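Local coordinates for cerato-platanin-like protein (Moniliophthora perniciosa, PDB 3SUK) that is a secreted fungal protein of the cerato-platanin family, with a double-psi beta-barrel fold, whose precise function is not established, at residues G2-F8 against G109-S115; M19-C24 against A82-A86. One frame throughout, in Å; residues are numbered along the deposited sequence.

Contact 1 of 2, residues G2-F8 against G109-S115; sequences GAVQLRF and GTIDVQS
Leu-6 CB touches both CG1 of Val-113 and CG1 of Ile-111, and a little along the strand CG2 of Val-4 meets CG2 of Val-113 at 3.6 Å, the two valines crossing at a slant. Leu-6 and Ile-111 run side by side in the same direction; with CG anti to the backbone N (chi1 -175°), the leucine carries CD2 to 4.1 Å from CD1 of Ile-111. Ile-67, Phe-90 and Met-97 pack against this face. Strands 4-8 and 110-115 pair antiparallel, joining the first and last strands of the double-psi beta-barrel sheet. Four backbone bonds hold them: Val-4 and Val-113 exchange two, as do Leu-6 and Ile-111, the straightest being Val-113 N to Val-4 O (2.8 Å, 175°). The other face is polar. Gln-5 is modelled there in two conformers; in the one described it runs beside Asp-112, and the position of its far end is doubtful. Toward the end of the pair, water takes over: one molecule accepts from Arg-7 NE at 2.7 Å and is also hydrogen-bonded to Thr-110 OG1, whose CB-bearing residue faces Arg-7 across the strands. A second water accepts from Phe-8 N while donating to Gly-109 O at 2.7 Å.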
ATOM      1  N   GLY A   2     -11.395 -10.371   9.067  1.00 29.59           N
ATOM      2  CA  GLY A   2     -10.606 -11.539   8.694  1.00 26.27           C
ATOM      3  C   GLY A   2      -9.251 -11.137   8.076  1.00 26.18           C
ATOM      4  O   GLY A   2      -9.003 -10.014   7.746  1.00 25.35           O
ATOM      5  N   ALA A   3      -8.341 -12.066   7.955  1.00 24.30           N
ATOM      6  CA  ALA A   3      -7.028 -11.669   7.525  1.00 21.18           C
ATOM      7  C   ALA A   3      -7.015 -11.436   6.009  1.00 20.14           C
ATOM      8  O   ALA A   3      -7.859 -11.930   5.303  1.00 21.43           O
ATOM      9  CB  ALA A   3      -6.029 -12.694   7.967  1.00 23.75           C
ATOM     10  N   VAL A   4      -6.077 -10.635   5.526  1.00 14.32           N
ATOM     11  CA  VAL A   4      -5.889 -10.472   4.096  1.00 15.23           C
ATOM     12  C   VAL A   4      -4.443 -10.821   3.770  1.00 10.85           C
ATOM     13  O   VAL A   4      -3.602 -10.715   4.608  1.00 11.63           O
ATOM     14  CB  VAL A   4      -6.301  -9.055   3.577  1.00 19.29           C
ATOM     15  CG1 VAL A   4      -7.624  -8.656   4.135  1.00 21.48           C
ATOM     16  CG2 VAL A   4      -5.287  -8.036   3.889  1.00 20.46           C
ATOM     17  N   GLN A   5      -4.193 -11.257   2.551  1.00  9.44           N
ATOM     18  CA  GLN A   5      -2.774 -11.593   2.235  0.50  9.57           C
ATOM     19  C   GLN A   5      -1.978 -10.325   1.869  1.00  8.72           C
ATOM     20  O   GLN A   5      -2.520  -9.349   1.418  1.00  9.90           O
ATOM     21  CB  GLN A   5      -2.661 -12.635   1.113  0.50  8.87           C
ATOM     22  CG  GLN A   5      -3.241 -14.058   1.398  0.70 13.13           C
ATOM     23  CD  GLN A   5      -2.501 -15.044   0.556  0.70 25.05           C
ATOM     24  OE1 GLN A   5      -2.548 -14.961  -0.669  0.70 24.78           O
ATOM     25  NE2 GLN A   5      -1.676 -15.897   1.202  0.70 25.68           N
ATOM     26  N   LEU A   6      -0.704 -10.366   2.215  1.00  8.49           N
ATOM     27  CA  LEU A   6       0.213  -9.281   1.921  1.00  9.09           C
ATOM     28  C   LEU A   6       1.521  -9.847   1.391  1.00  8.27           C
ATOM     29  O   LEU A   6       2.056 -10.727   1.984  1.00  9.47           O
ATOM     30  CB  LEU A   6       0.422  -8.385   3.155  1.00  8.13           C
ATOM     31  CG  LEU A   6       1.289  -7.146   2.901  1.00  9.12           C
ATOM     32  CD1 LEU A   6       0.816  -5.993   3.737  1.00  8.13           C
ATOM     33  CD2 LEU A   6       2.741  -7.405   3.185  1.00  8.53           C
ATOM     34  N   ARG A   7       2.037  -9.244   0.326  1.00  9.72           N
ATOM     35  CA  ARG A   7       3.328  -9.586  -0.263  1.00  9.29           C
ATOM     36  C   ARG A   7       3.954  -8.251  -0.686  1.00  7.85           C
ATOM     37  O   ARG A   7       3.379  -7.213  -0.481  1.00  8.26           O
ATOM     38  CB  ARG A   7       3.187 -10.523  -1.469  1.00 11.49           C
ATOM     39  CG  ARG A   7       2.322  -9.934  -2.538  1.00 12.64           C
ATOM     40  CD  ARG A   7       1.731 -10.941  -3.577  1.00 17.52           C
ATOM     41  NE  ARG A   7       0.739 -11.894  -3.076  1.00 23.11           N
ATOM     42  CZ  ARG A   7      -0.416 -11.653  -2.417  1.00 23.60           C
ATOM     43  NH1 ARG A   7      -0.885 -10.420  -1.996  1.00 16.25           N
ATOM     44  NH2 ARG A   7      -1.111 -12.726  -2.116  1.00 19.34           N
ATOM     45  N   PHE A   8       5.161  -8.312  -1.210  1.00  8.41           N
ATOM     46  CA  PHE A   8       5.835  -7.105  -1.631  1.00  7.83           C
ATOM     47  C   PHE A   8       6.101  -7.105  -3.113  1.00  9.98           C
ATOM     48  O   PHE A   8       6.119  -8.112  -3.772  1.00 11.14           O
ATOM     49  CB  PHE A   8       7.114  -6.818  -0.807  1.00  9.23           C
ATOM     50  CG  PHE A   8       8.276  -7.726  -1.126  1.00  8.57           C
ATOM     51  CD1 PHE A   8       9.146  -7.444  -2.164  1.00 11.21           C
ATOM     52  CD2 PHE A   8       8.484  -8.839  -0.391  1.00 13.22           C
ATOM     53  CE1 PHE A   8      10.166  -8.245  -2.449  1.00 12.38           C
ATOM     54  CE2 PHE A   8       9.557  -9.643  -0.662  1.00 12.69           C
ATOM     55  CZ  PHE A   8      10.388  -9.344  -1.708  1.00 13.43           C
ATOM     56  N   GLY A 109       8.148 -13.571   2.529  1.00 13.48           N
ATOM     57  CA  GLY A 109       7.547 -13.519   1.208  1.00 14.32           C
ATOM     58  C   GLY A 109       6.085 -13.128   1.108  1.00 13.01           C
ATOM     59  O   GLY A 109       5.790 -12.092   0.577  1.00 13.91           O
ATOM     60  N   THR A 110       5.202 -13.965   1.643  1.00 11.91           N
ATOM     61  CA  THR A 110       3.760 -13.731   1.749  1.00 12.69           C
ATOM     62  C   THR A 110       3.261 -13.982   3.184  1.00 12.85           C
ATOM     63  O   THR A 110       3.579 -14.980   3.757  1.00 14.55           O
ATOM     64  CB  THR A 110       3.040 -14.640   0.776  1.00 15.21           C
ATOM     65  OG1 THR A 110       3.546 -14.402  -0.523  1.00 19.15           O
ATOM     66  CG2 THR A 110       1.576 -14.337   0.734  1.00 16.46           C
ATOM     67  N   ILE A 111       2.483 -13.071   3.725  1.00 11.36           N
ATOM     68  CA  ILE A 111       1.955 -13.160   5.073  1.00 10.87           C
ATOM     69  C   ILE A 111       0.456 -12.846   5.108  1.00 11.07           C
ATOM     70  O   ILE A 111      -0.109 -12.332   4.159  1.00 11.10           O
ATOM     71  CB  ILE A 111       2.714 -12.248   6.047  1.00 11.23           C
ATOM     72  CG1 ILE A 111       2.450 -10.780   5.678  1.00  9.76           C
ATOM     73  CG2 ILE A 111       4.195 -12.652   6.141  1.00 13.91           C
ATOM     74  CD1 ILE A 111       3.074  -9.765   6.573  1.00 11.13           C
ATOM     75  N   ASP A 112      -0.187 -13.211   6.199  1.00 10.71           N
ATOM     76  CA  ASP A 112      -1.568 -12.838   6.455  1.00 10.55           C
ATOM     77  C   ASP A 112      -1.570 -11.679   7.444  1.00 10.75           C
ATOM     78  O   ASP A 112      -0.985 -11.771   8.455  1.00 14.05           O
ATOM     79  CB  ASP A 112      -2.338 -14.014   7.049  1.00 13.99           C
ATOM     80  CG  ASP A 112      -2.572 -15.067   6.068  1.00 20.72           C
ATOM     81  OD1 ASP A 112      -2.686 -14.770   4.921  1.00 23.42           O
ATOM     82  OD2 ASP A 112      -2.649 -16.209   6.475  1.00 33.73           O
ATOM     83  N   VAL A 113      -2.232 -10.600   7.090  1.00  9.65           N
ATOM     84  CA  VAL A 113      -2.280  -9.432   7.955  1.00  9.49           C
ATOM     85  C   VAL A 113      -3.700  -9.077   8.332  1.00  9.06           C
ATOM     86  O   VAL A 113      -4.601  -9.580   7.779  1.00 12.31           O
ATOM     87  CB  VAL A 113      -1.595  -8.204   7.311  1.00  9.52           C
ATOM     88  CG1 VAL A 113      -0.143  -8.531   7.000  1.00 10.71           C
ATOM     89  CG2 VAL A 113      -2.343  -7.720   6.015  1.00 10.89           C
ATOM     90  N   GLN A 114      -3.836  -8.268   9.355  1.00  8.92           N
ATOM     91  CA  GLN A 114      -5.087  -7.642   9.670  1.00 10.12           C
ATOM     92  C   GLN A 114      -5.080  -6.227   9.063  1.00 10.99           C
ATOM     93  O   GLN A 114      -4.107  -5.536   9.101  1.00 12.99           O
ATOM     94  CB  GLN A 114      -5.307  -7.595  11.183  1.00 12.65           C
ATOM     95  CG  GLN A 114      -5.606  -8.933  11.796  1.00 16.79           C
ATOM     96  CD  GLN A 114      -6.926  -9.498  11.365  1.00 23.57           C
ATOM     97  OE1 GLN A 114      -7.921  -8.832  11.380  1.00 27.46           O
ATOM     98  NE2 GLN A 114      -6.924 -10.750  10.981  1.00 24.95           N
ATOM     99  N   SER A 115      -6.168  -5.879   8.422  1.00 10.18           N
ATOM    100  CA  SER A 115      -6.268  -4.599   7.757  1.00  9.67           C
ATOM    101  C   SER A 115      -7.591  -3.921   8.142  1.00 10.78           C
ATOM    102  O   SER A 115      -8.641  -4.525   8.143  1.00 12.09           O
ATOM    103  CB  SER A 115      -6.194  -4.815   6.240  1.00 12.62           C
ATOM    104  OG  SER A 115      -6.425  -3.599   5.548  1.00 15.26           O
TER
HETATM  105  O   HOH W   1       2.047 -14.267  -2.844  1.00 25.88           O
HETATM  106  O   HOH W   2       6.498 -10.908  -1.766  1.00 16.07           O

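Contact 2 of 2, residues M19-C24 against A82-A86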
ATOM      1  N   MET A  19       3.089   8.036 -10.936  1.00 11.24           N
ATOM      2  CA  MET A  19       1.719   7.645 -10.621  1.00 10.40           C
ATOM      3  C   MET A  19       0.949   7.243 -11.889  1.00 11.34           C
ATOM      4  O   MET A  19      -0.025   6.624 -11.830  1.00 11.75           O
ATOM      5  CB  MET A  19       1.037   8.761  -9.833  1.00 12.28           C
ATOM      6  CG  MET A  19      -0.298   8.337  -9.119  1.00 12.17           C
ATOM      7  SD  MET A  19      -0.052   6.995  -7.850  1.00 12.10           S
ATOM      8  CE  MET A  19       0.699   7.976  -6.530  1.00 15.60           C
ATOM      9  N   ASN A  20       1.464   7.654 -13.050  1.00 12.48           N
ATOM     10  CA  ASN A  20       0.903   7.293 -14.335  1.00 12.38           C
ATOM     11  C   ASN A  20       1.119   5.840 -14.734  1.00 11.81           C
ATOM     12  O   ASN A  20       0.546   5.385 -15.667  1.00 14.06           O
ATOM     13  CB  ASN A  20       1.357   8.268 -15.421  1.00 12.08           C
ATOM     14  CG  ASN A  20       0.755   9.619 -15.213  1.00 16.01           C
ATOM     15  OD1 ASN A  20      -0.384   9.750 -14.865  1.00 15.51           O
ATOM     16  ND2 ASN A  20       1.566  10.616 -15.363  1.00 22.33           N
ATOM     17  N   THR A  21       1.925   5.137 -13.957  1.00 12.79           N
ATOM     18  CA  THR A  21       2.238   3.723 -14.181  1.00 13.64           C
ATOM     19  C   THR A  21       1.310   2.756 -13.426  1.00 12.50           C
ATOM     20  O   THR A  21       1.427   1.581 -13.593  1.00 15.36           O
ATOM     21  CB  THR A  21       3.708   3.338 -13.780  1.00 14.81           C
ATOM     22  OG1 THR A  21       3.890   3.482 -12.371  1.00 16.03           O
ATOM     23  CG2 THR A  21       4.766   4.179 -14.505  1.00 15.12           C
ATOM     24  N   VAL A  22       0.370   3.281 -12.638  1.00 11.53           N
ATOM     25  CA  VAL A  22      -0.526   2.464 -11.834  1.00 10.54           C
ATOM     26  C   VAL A  22      -1.973   2.732 -12.208  1.00 11.51           C
ATOM     27  O   VAL A  22      -2.250   3.589 -12.952  1.00 11.48           O
ATOM     28  CB  VAL A  22      -0.298   2.664 -10.286  1.00 11.07           C
ATOM     29  CG1 VAL A  22       1.097   2.289  -9.912  1.00 13.05           C
ATOM     30  CG2 VAL A  22      -0.491   4.140  -9.927  1.00 11.90           C
ATOM     31  N   ALA A  23      -2.878   1.945 -11.673  1.00 11.81           N
ATOM     32  CA  ALA A  23      -4.265   2.042 -11.973  1.00 10.27           C
ATOM     33  C   ALA A  23      -4.840   3.421 -11.599  1.00 11.28           C
ATOM     34  O   ALA A  23      -5.699   3.892 -12.271  1.00 11.95           O
ATOM     35  CB  ALA A  23      -5.005   0.963 -11.255  1.00 12.30           C
ATOM     36  N   CYS A  24      -4.351   3.984 -10.502  1.00 10.08           N
ATOM     37  CA  CYS A  24      -4.840   5.265  -9.972  1.00  9.23           C
ATOM     38  C   CYS A  24      -4.093   6.474 -10.534  1.00 11.63           C
ATOM     39  O   CYS A  24      -3.621   7.287  -9.836  1.00 10.71           O
ATOM     40  CB  CYS A  24      -4.808   5.286  -8.438  1.00  8.00           C
ATOM     41  SG  CYS A  24      -5.741   3.860  -7.672  1.00 10.68           S
ATOM     42  N   ALA A  82      -3.222   2.919  -0.624  1.00  6.46           N
ATOM     43  CA  ALA A  82      -3.397   2.076  -1.797  1.00  7.17           C
ATOM     44  C   ALA A  82      -3.539   2.914  -3.059  1.00  7.40           C
ATOM     45  O   ALA A  82      -4.325   3.775  -3.114  1.00  7.73           O
ATOM     46  CB  ALA A  82      -4.588   1.136  -1.579  1.00  9.15           C
ATOM     47  N   ILE A  83      -2.682   2.612  -4.012  1.00  8.45           N
ATOM     48  CA  ILE A  83      -2.600   3.359  -5.269  1.00  9.55           C
ATOM     49  C   ILE A  83      -2.738   2.547  -6.572  1.00  9.34           C
ATOM     50  O   ILE A  83      -2.536   3.072  -7.630  1.00 10.04           O
ATOM     51  CB  ILE A  83      -1.254   4.136  -5.306  1.00  9.89           C
ATOM     52  CG1 ILE A  83      -0.045   3.194  -5.440  1.00 10.78           C
ATOM     53  CG2 ILE A  83      -1.138   5.037  -4.061  1.00  8.88           C
ATOM     54  CD1 ILE A  83       1.262   3.877  -5.759  1.00 14.89           C
ATOM     55  N   ASP A  84      -2.977   1.251  -6.454  1.00  7.99           N
ATOM     56  CA  ASP A  84      -2.926   0.377  -7.631  1.00  8.95           C
ATOM     57  C   ASP A  84      -3.801  -0.835  -7.329  1.00  8.30           C
ATOM     58  O   ASP A  84      -4.147  -1.052  -6.207  1.00  9.26           O
ATOM     59  CB  ASP A  84      -1.462  -0.012  -7.893  1.00  8.75           C
ATOM     60  CG  ASP A  84      -1.179  -0.546  -9.310  1.00  8.84           C
ATOM     61  OD1 ASP A  84      -2.065  -0.531 -10.133  1.00  9.99           O
ATOM     62  OD2 ASP A  84      -0.029  -0.967  -9.470  1.00 10.65           O
ATOM     63  N   HIS A  85      -4.142  -1.572  -8.368  1.00  9.06           N
ATOM     64  CA  HIS A  85      -4.868  -2.834  -8.270  1.00  8.10           C
ATOM     65  C   HIS A  85      -3.935  -3.998  -7.921  1.00  8.99           C
ATOM     66  O   HIS A  85      -2.948  -4.119  -8.500  1.00 10.80           O
ATOM     67  CB  HIS A  85      -5.562  -3.120  -9.629  1.00 10.90           C
ATOM     68  CG  HIS A  85      -6.120  -4.516  -9.745  1.00  9.11           C
ATOM     69  ND1 HIS A  85      -7.253  -4.921  -9.091  1.00 11.19           N
ATOM     70  CD2 HIS A  85      -5.662  -5.602 -10.398  1.00 14.65           C
ATOM     71  CE1 HIS A  85      -7.493  -6.187  -9.364  1.00 13.85           C
ATOM     72  NE2 HIS A  85      -6.547  -6.616 -10.164  1.00 13.61           N
ATOM     73  N   ALA A  86      -4.375  -4.856  -7.003  1.00  9.76           N
ATOM     74  CA  ALA A  86      -3.735  -6.144  -6.717  1.00  9.20           C
ATOM     75  C   ALA A  86      -4.788  -7.211  -6.960  1.00 10.00           C
ATOM     76  O   ALA A  86      -5.944  -6.982  -6.812  1.00  9.95           O
ATOM     77  CB  ALA A  86      -3.293  -6.193  -5.277  1.00  9.13           C
TER
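Ala-23 and Asp-84 bring their CA atoms to 4.8 Å where the chain bends sharply at Asp-84, beside strand 74-83, and one backbone N-H, that of Ala-23, reaches across to the Asp-84 carboxylate. OD1 accepts this bond at 3.0 Å and 164°, and a second, more bent one from His-85 N at 2.9 Å, the two donors approaching from opposite faces of the carboxylate plane. The carboxylate gets there because CG stands anti to the backbone N (chi1 -162°); its other oxygen, OD2, is bound by the hydroxyl of Tyr-12. Val-22 lies across the same group, with CB 3.5 Å from Asp-84 CG. In the double-psi barrel of this family the contact fastens the long loop between strands 4-8 and 47-50 to a barrel strand, and the Cys-24–Cys-61 disulfide secures that loop covalently. An alanine here would take away both carboxylate oxygens and would probably leave Ala-23 N, His-85 N and the Tyr-12 hydroxyl without this acceptor and Val-22 without its neighbour. Next along the chain, Ile-83 O lies 3.3 Å from both CB and SG of Cys-24 and is also touched by CG2 of Val-22. The folded-back chain of Met-19 brings SD to 4.0 Å from CD1 of Ile-83, both residues being buried.

Overall arrangement
Contacts 1 and 2 illustrate two kinds of long-range contact in one barrel: strand pairing, and a loop packed on the chain beside strand 74-83. Their centres lie 19 Å apart and their nearest atoms about 6 Å apart, so they do not touch, yet both reach the same six-stranded sheet. Along the chain, contact 2 lies within the chain between the two segments of contact 1, residues 2-8 and 109-115. Strand 4-8 is followed by the loop carrying residues 19-24, while strand 90-92, which follows residues 82-86, pairs with strand 4-8. Two strands, 47-50 and 90-92, separate 4-8 from 74-83 in one direction around the sheet.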